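Local coordinates for putative peptidase (Chlamydophila abortus, PDB 3CE2), which probably acts as a zinc-dependent oligopeptidase of the M3B family that degrades small bioactive peptides, at residues A401-G404 against G405-M408; H409-F412 against S413-Q417; H416-F419 against H420-Q423; A422-I426 against F427-I431. One frame throughout, in Å; residues are numbered along the deposited sequence.

The four contacts follow one another along the chain, and none encloses another. Contacts 1 and 2 are adjoining parts of helix 394-416. Contact 1 carries two ligands of one zinc ion. Contact 2 continues along the same helix to His-416 and a second zinc ion. Contact 3 shares His-416 and Gln-417 with it and closes the first turns of the loop after the helix. Contact 4 shares Ala-422 and Gln-423 with contact 3. It closes further turns as the loop runs back beside the helix. Tyr-424 there packs on His-409 of contact 2, and Glu-430 joins His-402 and His-406 of contact 1 at the zinc ion, leading into helix 431-447.

Contact 1: A401-G404 against G405-M408; sequences AHEG and GHSM. With ZN (zinc ion), chain D.
Gly-405 N bonds to Ala-401 O, one turn back in the helix, at 3.1 Å. Neither Gly-405 nor Gly-404 has a side chain, so this part of the turn is bare backbone. His-406 follows. Its N bonds to His-402 O, and its side chain meets that of His-402 at the zinc ion. His-406 NE2 lies 2.2 Å from the metal and His-402 NE2 lies 2.1 Å from it. His-402 NE2 and His-406 NE2 are 3.4 Å apart, brought together by the metal they share. The ring planes stand almost at right angles, 87° apart. His-402 reaches the metal with CG anti to its backbone N (chi1 -173°). The carboxylate of Glu-403 comes to the edge of the His-406 ring, with Glu-403 OE1 3.3 Å from His-406 CD2. Ser-407 grips Glu-403 O twice. Its N bonds there at 2.9 Å, and its OG adds a weak bond. Met-408 N closes the series on Gly-404 O. His-402, Glu-403 and His-406 form the HExxH motif of zinc metallopeptidases, and Glu-430 supplies the third protein ligand. A second shell steadies these groups: Glu-437 bonds to His-402 ND1, and Ser-376 bonds to Glu-403 OE1. Helix 431-447 touches both histidines through Ser-433. Strands 375-377 and 385-387 pack against Glu-403 and Ser-407.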
loop_
_atom_site.group_PDB
_atom_site.type_symbol
_atom_site.label_atom_id
_atom_site.label_comp_id
_atom_site.label_asym_id
_atom_site.label_seq_id
_atom_site.Cartn_x
_atom_site.Cartn_y
_atom_site.Cartn_z
ATOM N N ALA A 401 7.651 10.621 -9.742
ATOM C CA ALA A 401 6.307 11.152 -9.497
ATOM C C ALA A 401 5.633 10.411 -8.344
ATOM O O ALA A 401 4.987 11.029 -7.499
ATOM C CB ALA A 401 5.439 11.103 -10.752
ATOM N N HIS A 402 5.810 9.096 -8.295
ATOM C CA HIS A 402 5.248 8.280 -7.215
ATOM C C HIS A 402 5.864 8.632 -5.856
ATOM O O HIS A 402 5.155 8.960 -4.898
ATOM C CB HIS A 402 5.502 6.816 -7.539
ATOM C CG HIS A 402 4.833 5.851 -6.613
ATOM N ND1 HIS A 402 3.629 5.246 -6.912
ATOM C CD2 HIS A 402 5.223 5.345 -5.415
ATOM C CE1 HIS A 402 3.299 4.418 -5.937
ATOM N NE2 HIS A 402 4.241 4.473 -5.008
ATOM N N GLU A 403 7.191 8.561 -5.782
ATOM C CA GLU A 403 7.891 8.812 -4.533
ATOM C C GLU A 403 7.752 10.272 -4.130
ATOM O O GLU A 403 7.664 10.582 -2.946
ATOM C CB GLU A 403 9.368 8.397 -4.625
ATOM C CG GLU A 403 9.571 6.898 -4.851
ATOM C CD GLU A 403 8.805 6.016 -3.853
ATOM O OE1 GLU A 403 8.334 6.520 -2.807
ATOM O OE2 GLU A 403 8.658 4.808 -4.111
ATOM N N GLY A 404 7.716 11.168 -5.114
ATOM C CA GLY A 404 7.444 12.590 -4.843
ATOM C C GLY A 404 6.082 12.781 -4.177
ATOM O O GLY A 404 5.900 13.628 -3.298
ATOM N N GLY A 405 5.120 11.974 -4.592
ATOM C CA GLY A 405 3.837 11.971 -3.943
ATOM C C GLY A 405 3.888 11.609 -2.468
ATOM O O GLY A 405 3.363 12.370 -1.644
ATOM N N HIS A 406 4.484 10.455 -2.123
ATOM C CA HIS A 406 4.587 10.046 -0.706
ATOM C C HIS A 406 5.310 11.126 0.050
ATOM O O HIS A 406 4.952 11.472 1.165
ATOM C CB HIS A 406 5.416 8.764 -0.502
ATOM C CG HIS A 406 4.760 7.514 -0.974
ATOM N ND1 HIS A 406 3.439 7.220 -0.719
ATOM C CD2 HIS A 406 5.261 6.451 -1.650
ATOM C CE1 HIS A 406 3.143 6.044 -1.245
ATOM N NE2 HIS A 406 4.230 5.558 -1.819
ATOM N N SER A 407 6.365 11.629 -0.568
ATOM C CA SER A 407 7.229 12.589 0.057
ATOM C C SER A 407 6.523 13.892 0.411
ATOM O O SER A 407 6.589 14.321 1.550
ATOM C CB SER A 407 8.458 12.831 -0.821
ATOM O OG SER A 407 9.352 11.750 -0.616
ATOM N N MET A 408 5.850 14.506 -0.558
ATOM C CA MET A 408 5.067 15.699 -0.292
ATOM C C MET A 408 3.973 15.456 0.757
ATOM O O MET A 408 3.797 16.273 1.694
ATOM C CB MET A 408 4.508 16.276 -1.589
ATOM C CG MET A 408 5.615 16.825 -2.502
ATOM S SD MET A 408 6.543 18.215 -1.757
ATOM C CE MET A 408 5.451 19.572 -2.133
HETATM ZN ZN ZN D . 4.114 3.770 -3.049
#

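Contact 2: H409-F412 against S413-Q417; sequences HSYF and SRKHQ. With ZN (zinc ion), chain G.
Phe-412 O takes two bonds from His-416. The ring bond is the straighter one: His-416 ND1 lies 3.2 Å from Phe-412 O, with an N-H...O angle of 159°. The carbonyl oxygen lies close to the plane of the ring, at its edge. The backbone bond from His-416 N to the same oxygen is weak. With ND1 donating, NE2 is left to face a zinc ion, which it binds at 2.1 Å. The bond is consistent with the carbonyl holding the ring in this rotation. One side of the helix is buried: His-409, Phe-412 and Ser-413 are enclosed by Leu-567, Phe-566 and Tyr-348. Ser-413 N bonds to His-409 O at 3.0 Å. Ser-413 OG stands obliquely to the His-409 ring, and its hydrogen bond goes to Leu-567 O. His-409 ND1 reaches the same carbonyl weakly. The His-409 ring also stacks on Tyr-424. This is the C-terminal half of helix 394-416, which carries the HExxH zinc motif further toward its N-terminal end. The other side is less enclosed. Ser-410 CB sits over the centre of one face of the Arg-414 guanidinium, 3.8 Å above its plane. Ser-410 OG has a weak bond to Tyr-424 OH. Tyr-411 and Lys-415 run side by side and point the same way. Lys-415 is exposed, and no hydrogen bond joins it to the Tyr-411 ring. Its chain bends at three torsions, and CD and CE lie nearest the phenol oxygen, with Lys-415 CE 3.5 Å from Tyr-411 OH.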
loop_
_atom_site.group_PDB
_atom_site.type_symbol
_atom_site.label_atom_id
_atom_site.label_comp_id
_atom_site.label_asym_id
_atom_site.label_seq_id
_atom_site.Cartn_x
_atom_site.Cartn_y
_atom_site.Cartn_z
ATOM N N HIS A 409 3.283 14.318 0.652
ATOM C CA HIS A 409 2.275 13.947 1.654
ATOM C C HIS A 409 2.932 14.060 3.031
ATOM O O HIS A 409 2.426 14.770 3.928
ATOM C CB HIS A 409 1.817 12.509 1.427
ATOM C CG HIS A 409 0.532 12.141 2.103
ATOM N ND1 HIS A 409 -0.061 12.916 3.081
ATOM C CD2 HIS A 409 -0.263 11.052 1.955
ATOM C CE1 HIS A 409 -1.175 12.332 3.490
ATOM N NE2 HIS A 409 -1.311 11.193 2.831
ATOM N N SER A 410 4.065 13.373 3.194
ATOM C CA SER A 410 4.739 13.313 4.502
ATOM C C SER A 410 5.228 14.677 4.965
ATOM O O SER A 410 5.133 15.035 6.141
ATOM C CB SER A 410 5.903 12.328 4.465
ATOM O OG SER A 410 5.449 11.011 4.784
ATOM N N TYR A 411 5.750 15.433 4.014
ATOM C CA TYR A 411 6.275 16.731 4.262
ATOM C C TYR A 411 5.144 17.596 4.795
ATOM O O TYR A 411 5.262 18.176 5.870
ATOM C CB TYR A 411 6.822 17.285 2.955
ATOM C CG TYR A 411 7.105 18.749 2.968
ATOM C CD1 TYR A 411 8.317 19.235 3.440
ATOM C CD2 TYR A 411 6.170 19.652 2.487
ATOM C CE1 TYR A 411 8.596 20.600 3.435
ATOM C CE2 TYR A 411 6.422 21.025 2.487
ATOM C CZ TYR A 411 7.636 21.492 2.968
ATOM O OH TYR A 411 7.894 22.846 2.970
ATOM N N PHE A 412 4.042 17.663 4.056
ATOM C CA PHE A 412 2.909 18.478 4.464
ATOM C C PHE A 412 2.358 18.087 5.827
ATOM O O PHE A 412 2.033 18.954 6.622
ATOM C CB PHE A 412 1.792 18.383 3.438
ATOM C CG PHE A 412 1.960 19.292 2.269
ATOM C CD1 PHE A 412 2.352 20.606 2.447
ATOM C CD2 PHE A 412 1.671 18.850 0.993
ATOM C CE1 PHE A 412 2.469 21.458 1.356
ATOM C CE2 PHE A 412 1.793 19.687 -0.109
ATOM C CZ PHE A 412 2.187 20.993 0.075
ATOM N N SER A 413 2.258 16.790 6.095
ATOM C CA SER A 413 1.729 16.293 7.366
ATOM C C SER A 413 2.606 16.620 8.553
ATOM O O SER A 413 2.097 16.928 9.631
ATOM C CB SER A 413 1.485 14.787 7.315
ATOM O OG SER A 413 0.329 14.510 6.547
ATOM N N ARG A 414 3.918 16.536 8.362
ATOM C CA ARG A 414 4.872 16.806 9.444
ATOM C C ARG A 414 4.892 18.278 9.806
ATOM O O ARG A 414 4.964 18.634 10.979
ATOM C CB ARG A 414 6.277 16.380 9.039
ATOM C CG ARG A 414 6.489 14.893 9.136
ATOM C CD ARG A 414 7.670 14.474 8.321
ATOM N NE ARG A 414 7.665 13.034 8.177
ATOM C CZ ARG A 414 8.461 12.368 7.357
ATOM N NH1 ARG A 414 9.360 13.012 6.617
ATOM N NH2 ARG A 414 8.357 11.053 7.299
ATOM N N LYS A 415 4.827 19.113 8.775
ATOM C CA LYS A 415 4.757 20.552 8.914
ATOM C C LYS A 415 3.470 21.031 9.626
ATOM O O LYS A 415 3.456 22.091 10.227
ATOM C CB LYS A 415 4.862 21.177 7.524
ATOM C CG LYS A 415 5.435 22.555 7.491
ATOM C CD LYS A 415 6.216 22.799 6.190
ATOM C CE LYS A 415 5.753 24.100 5.492
ATOM N NZ LYS A 415 4.463 23.933 4.705
ATOM N N HIS A 416 2.387 20.272 9.570
ATOM C CA HIS A 416 1.149 20.754 10.181
ATOM C C HIS A 416 0.600 19.911 11.328
ATOM O O HIS A 416 -0.367 20.305 11.929
ATOM C CB HIS A 416 0.047 20.984 9.128
ATOM C CG HIS A 416 0.336 22.112 8.175
ATOM N ND1 HIS A 416 0.957 21.922 6.956
ATOM C CD2 HIS A 416 0.092 23.445 8.267
ATOM C CE1 HIS A 416 1.063 23.083 6.329
ATOM N NE2 HIS A 416 0.553 24.025 7.107
ATOM N N GLN A 417 1.196 18.770 11.662
ATOM C CA GLN A 417 0.626 17.956 12.741
ATOM C C GLN A 417 1.573 17.749 13.900
ATOM O O GLN A 417 2.793 17.794 13.741
ATOM C CB GLN A 417 0.186 16.585 12.221
ATOM C CG GLN A 417 -0.758 16.663 11.081
ATOM C CD GLN A 417 -2.123 17.136 11.529
ATOM O OE1 GLN A 417 -2.555 16.859 12.655
ATOM N NE2 GLN A 417 -2.834 17.802 10.638
HETATM ZN ZN ZN G . -0.771 25.384 6.146
#

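Contact 3: H416-F419 against H420-Q423; sequences HQPF and HDAQ. With ZN (zinc ion), chain G.
His-420 turns its ring back onto Pro-418 because its CG sits between the backbone N and the carbonyl carbon (chi1 62°). Gln-417 is bent at chi2 (-72°), which brings its amide round to Asp-421. Gln-417 precedes, and His-420 is the third residue of, a type I beta turn over Pro-418 to Asp-421, closed by the bond from Asp-421 N to Pro-418 O at 3.0 Å. A second turn overlaps it. There Ala-422 N makes a weak bond to Phe-419 O at 3.4 Å. The two turns reverse the chain in the loop between helices 394-416 and 431-447. Across the first turn, His-420 CE1 lies 3.6 Å from Pro-418 CG, with the proline oblique to the imidazole. His-420 NE2 bonds to Pro-147 O, and the ring also meets Phe-77 and Tyr-148. The turn is thus tied to distant parts of the chain. Phe-419 sends its ring the other way, onto Phe-77, Glu-80, Arg-81 and Asn-84 of helix 66-96. Asp-421 presents its CB to the proline, 3.8 Å from Pro-418 CD. Gln-417 OE1 also lies near that CB, the amide and carboxylate planes 34° apart. The polar end of Gln-417 is held by its NE2, which bonds to Lys-568 O. Gln-417, just before the first turn, lies against Ala-422, the last residue of the second. Gln-417 CB is 3.8 Å from Ala-422 CA there.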
loop_
_atom_site.group_PDB
_atom_site.type_symbol
_atom_site.label_atom_id
_atom_site.label_comp_id
_atom_site.label_asym_id
_atom_site.label_seq_id
_atom_site.Cartn_x
_atom_site.Cartn_y
_atom_site.Cartn_z
ATOM N N HIS A 416 2.387 20.272 9.570
ATOM C CA HIS A 416 1.149 20.754 10.181
ATOM C C HIS A 416 0.600 19.911 11.328
ATOM O O HIS A 416 -0.367 20.305 11.929
ATOM C CB HIS A 416 0.047 20.984 9.128
ATOM C CG HIS A 416 0.336 22.112 8.175
ATOM N ND1 HIS A 416 0.957 21.922 6.956
ATOM C CD2 HIS A 416 0.092 23.445 8.267
ATOM C CE1 HIS A 416 1.063 23.083 6.329
ATOM N NE2 HIS A 416 0.553 24.025 7.107
ATOM N N GLN A 417 1.196 18.770 11.662
ATOM C CA GLN A 417 0.626 17.956 12.741
ATOM C C GLN A 417 1.573 17.749 13.900
ATOM O O GLN A 417 2.793 17.794 13.741
ATOM C CB GLN A 417 0.186 16.585 12.221
ATOM C CG GLN A 417 -0.758 16.663 11.081
ATOM C CD GLN A 417 -2.123 17.136 11.529
ATOM O OE1 GLN A 417 -2.555 16.859 12.655
ATOM N NE2 GLN A 417 -2.834 17.802 10.638
ATOM N N PRO A 418 1.022 17.481 15.084
ATOM C CA PRO A 418 2.001 17.143 16.090
ATOM C C PRO A 418 2.497 15.702 15.836
ATOM O O PRO A 418 1.953 14.982 14.974
ATOM C CB PRO A 418 1.218 17.269 17.400
ATOM C CG PRO A 418 -0.201 17.001 17.021
ATOM C CD PRO A 418 -0.366 17.406 15.577
ATOM N N PHE A 419 3.527 15.304 16.574
ATOM C CA PHE A 419 4.264 14.077 16.293
ATOM C C PHE A 419 3.337 12.893 16.272
ATOM O O PHE A 419 3.384 12.067 15.374
ATOM C CB PHE A 419 5.365 13.863 17.332
ATOM C CG PHE A 419 5.942 12.489 17.324
ATOM C CD1 PHE A 419 6.868 12.115 16.359
ATOM C CD2 PHE A 419 5.560 11.561 18.273
ATOM C CE1 PHE A 419 7.408 10.827 16.342
ATOM C CE2 PHE A 419 6.098 10.271 18.260
ATOM C CZ PHE A 419 7.020 9.906 17.291
ATOM N N HIS A 420 2.460 12.816 17.254
ATOM C CA HIS A 420 1.651 11.612 17.388
ATOM C C HIS A 420 0.482 11.558 16.381
ATOM O O HIS A 420 -0.243 10.575 16.339
ATOM C CB HIS A 420 1.125 11.512 18.819
ATOM C CG HIS A 420 0.229 12.650 19.203
ATOM N ND1 HIS A 420 0.712 13.890 19.558
ATOM C CD2 HIS A 420 -1.120 12.741 19.267
ATOM C CE1 HIS A 420 -0.300 14.697 19.826
ATOM N NE2 HIS A 420 -1.422 14.021 19.662
ATOM N N ASP A 421 0.286 12.609 15.588
ATOM C CA ASP A 421 -0.851 12.646 14.682
ATOM C C ASP A 421 -0.356 12.707 13.265
ATOM O O ASP A 421 -1.143 12.674 12.338
ATOM C CB ASP A 421 -1.720 13.882 14.942
ATOM C CG ASP A 421 -2.813 13.648 15.977
ATOM O OD1 ASP A 421 -2.845 12.586 16.633
ATOM O OD2 ASP A 421 -3.664 14.552 16.137
ATOM N N ALA A 422 0.950 12.780 13.088
ATOM C CA ALA A 422 1.527 13.086 11.769
ATOM C C ALA A 422 1.558 11.950 10.749
ATOM O O ALA A 422 1.558 12.189 9.547
ATOM C CB ALA A 422 2.915 13.644 11.942
ATOM N N GLN A 423 1.614 10.716 11.215
ATOM C CA GLN A 423 1.713 9.599 10.310
ATOM C C GLN A 423 0.323 9.215 9.822
ATOM O O GLN A 423 -0.509 8.797 10.620
ATOM C CB GLN A 423 2.357 8.402 11.020
ATOM C CG GLN A 423 2.479 7.195 10.104
ATOM C CD GLN A 423 3.179 7.559 8.789
ATOM O OE1 GLN A 423 2.548 7.638 7.721
ATOM N NE2 GLN A 423 4.480 7.833 8.876
HETATM ZN ZN ZN G . -0.771 25.384 6.146
#

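Contact 4: A422-I426 against F427-I431; sequences AQYPI and FLAEI. With ZN (zinc ion), chain D.
Tyr-424 turns the edge of its ring to Ala-429: Tyr-424 CE1 lies 3.7 Å from Ala-429 CB, which sits near the ring plane. A face of the tyrosine ring is taken by His-409, which links this loop to helix 394-416. The Phe-427 ring has Leu-428 CD2 at its edge, in plane. That ring points away from 422-426 and packs on helices 536-553 and 575-581. Leu-428 crosses Pro-425, with Leu-428 CD1 3.9 Å from Pro-425 CD, and Phe-566 adds to its surroundings. Two overlapping beta turns hold the backbone. Leu-428 N bonds to Pro-425 O, and Ala-429 N bonds to Ile-426 O, both at 2.9 Å. Each donor stands well above the plane of its carbonyl. The turns bring the chain round to Glu-430, whose side chain bends at chi2 (-62°). Its OE2 lies 2.5 Å from the zinc ion. With His-402 and His-406 this completes the set of three protein ligands: an HExxH helix and a glutamate from downstream, the zinc site of the gluzincin peptidases.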
loop_
_atom_site.group_PDB
_atom_site.type_symbol
_atom_site.label_atom_id
_atom_site.label_comp_id
_atom_site.label_asym_id
_atom_site.label_seq_id
_atom_site.Cartn_x
_atom_site.Cartn_y
_atom_site.Cartn_z
ATOM N N ALA A 422 0.950 12.780 13.088
ATOM C CA ALA A 422 1.527 13.086 11.769
ATOM C C ALA A 422 1.558 11.950 10.749
ATOM O O ALA A 422 1.558 12.189 9.547
ATOM C CB ALA A 422 2.915 13.644 11.942
ATOM N N GLN A 423 1.614 10.716 11.215
ATOM C CA GLN A 423 1.713 9.599 10.310
ATOM C C GLN A 423 0.323 9.215 9.822
ATOM O O GLN A 423 -0.509 8.797 10.620
ATOM C CB GLN A 423 2.357 8.402 11.020
ATOM C CG GLN A 423 2.479 7.195 10.104
ATOM C CD GLN A 423 3.179 7.559 8.789
ATOM O OE1 GLN A 423 2.548 7.638 7.721
ATOM N NE2 GLN A 423 4.480 7.833 8.876
ATOM N N TYR A 424 0.055 9.346 8.524
ATOM C CA TYR A 424 -1.260 8.962 7.980
ATOM C C TYR A 424 -1.355 7.453 7.960
ATOM O O TYR A 424 -0.352 6.784 7.829
ATOM C CB TYR A 424 -1.467 9.541 6.596
ATOM C CG TYR A 424 -0.254 9.462 5.717
ATOM C CD1 TYR A 424 0.119 8.262 5.106
ATOM C CD2 TYR A 424 0.524 10.589 5.485
ATOM C CE1 TYR A 424 1.241 8.203 4.300
ATOM C CE2 TYR A 424 1.651 10.542 4.675
ATOM C CZ TYR A 424 2.006 9.352 4.086
ATOM O OH TYR A 424 3.138 9.316 3.280
ATOM N N PRO A 425 -2.556 6.895 8.104
ATOM C CA PRO A 425 -2.560 5.432 8.171
ATOM C C PRO A 425 -2.395 4.805 6.781
ATOM O O PRO A 425 -2.428 5.521 5.765
ATOM C CB PRO A 425 -3.950 5.115 8.731
ATOM C CG PRO A 425 -4.819 6.198 8.179
ATOM C CD PRO A 425 -3.915 7.454 8.160
ATOM N N ILE A 426 -2.222 3.481 6.751
ATOM C CA ILE A 426 -1.947 2.745 5.505
ATOM C C ILE A 426 -3.076 2.945 4.498
ATOM O O ILE A 426 -2.841 3.148 3.311
ATOM C CB ILE A 426 -1.759 1.235 5.766
ATOM C CG1 ILE A 426 -0.554 0.978 6.686
ATOM C CG2 ILE A 426 -1.617 0.468 4.443
ATOM C CD1 ILE A 426 0.821 1.038 5.983
ATOM N N PHE A 427 -4.302 2.893 4.998
ATOM C CA PHE A 427 -5.475 3.167 4.205
ATOM C C PHE A 427 -5.325 4.426 3.330
ATOM O O PHE A 427 -5.965 4.541 2.314
ATOM C CB PHE A 427 -6.678 3.311 5.147
ATOM C CG PHE A 427 -7.991 3.485 4.444
ATOM C CD1 PHE A 427 -8.885 2.432 4.348
ATOM C CD2 PHE A 427 -8.332 4.701 3.869
ATOM C CE1 PHE A 427 -10.088 2.586 3.692
ATOM C CE2 PHE A 427 -9.522 4.848 3.212
ATOM C CZ PHE A 427 -10.405 3.784 3.123
ATOM N N LEU A 428 -4.497 5.387 3.717
ATOM C CA LEU A 428 -4.389 6.611 2.910
ATOM C C LEU A 428 -3.041 6.748 2.217
ATOM O O LEU A 428 -2.806 7.713 1.507
ATOM C CB LEU A 428 -4.617 7.867 3.761
ATOM C CG LEU A 428 -5.921 8.161 4.505
ATOM C CD1 LEU A 428 -5.734 9.450 5.301
ATOM C CD2 LEU A 428 -7.108 8.293 3.532
ATOM N N ALA A 429 -2.151 5.788 2.421
ATOM C CA ALA A 429 -0.760 5.950 1.971
ATOM C C ALA A 429 -0.522 5.791 0.481
ATOM O O ALA A 429 0.577 6.038 0.005
ATOM C CB ALA A 429 0.162 5.005 2.745
ATOM N N GLU A 430 -1.511 5.343 -0.269
ATOM C CA GLU A 430 -1.269 5.170 -1.694
ATOM C C GLU A 430 -1.899 6.276 -2.561
ATOM O O GLU A 430 -1.621 6.371 -3.755
ATOM C CB GLU A 430 -1.661 3.750 -2.165
ATOM C CG GLU A 430 -0.532 2.683 -2.063
ATOM C CD GLU A 430 0.721 2.985 -2.934
ATOM O OE1 GLU A 430 0.631 3.066 -4.186
ATOM O OE2 GLU A 430 1.820 3.119 -2.365
ATOM N N ILE A 431 -2.717 7.125 -1.950
ATOM C CA ILE A 431 -3.434 8.158 -2.677
ATOM C C ILE A 431 -2.512 9.180 -3.351
ATOM O O ILE A 431 -2.624 9.447 -4.563
ATOM C CB ILE A 431 -4.425 8.871 -1.737
ATOM C CG1 ILE A 431 -5.471 7.887 -1.232
ATOM C CG2 ILE A 431 -5.115 10.032 -2.416
ATOM C CD1 ILE A 431 -6.565 8.565 -0.423
HETATM ZN ZN ZN D . 4.114 3.770 -3.049
#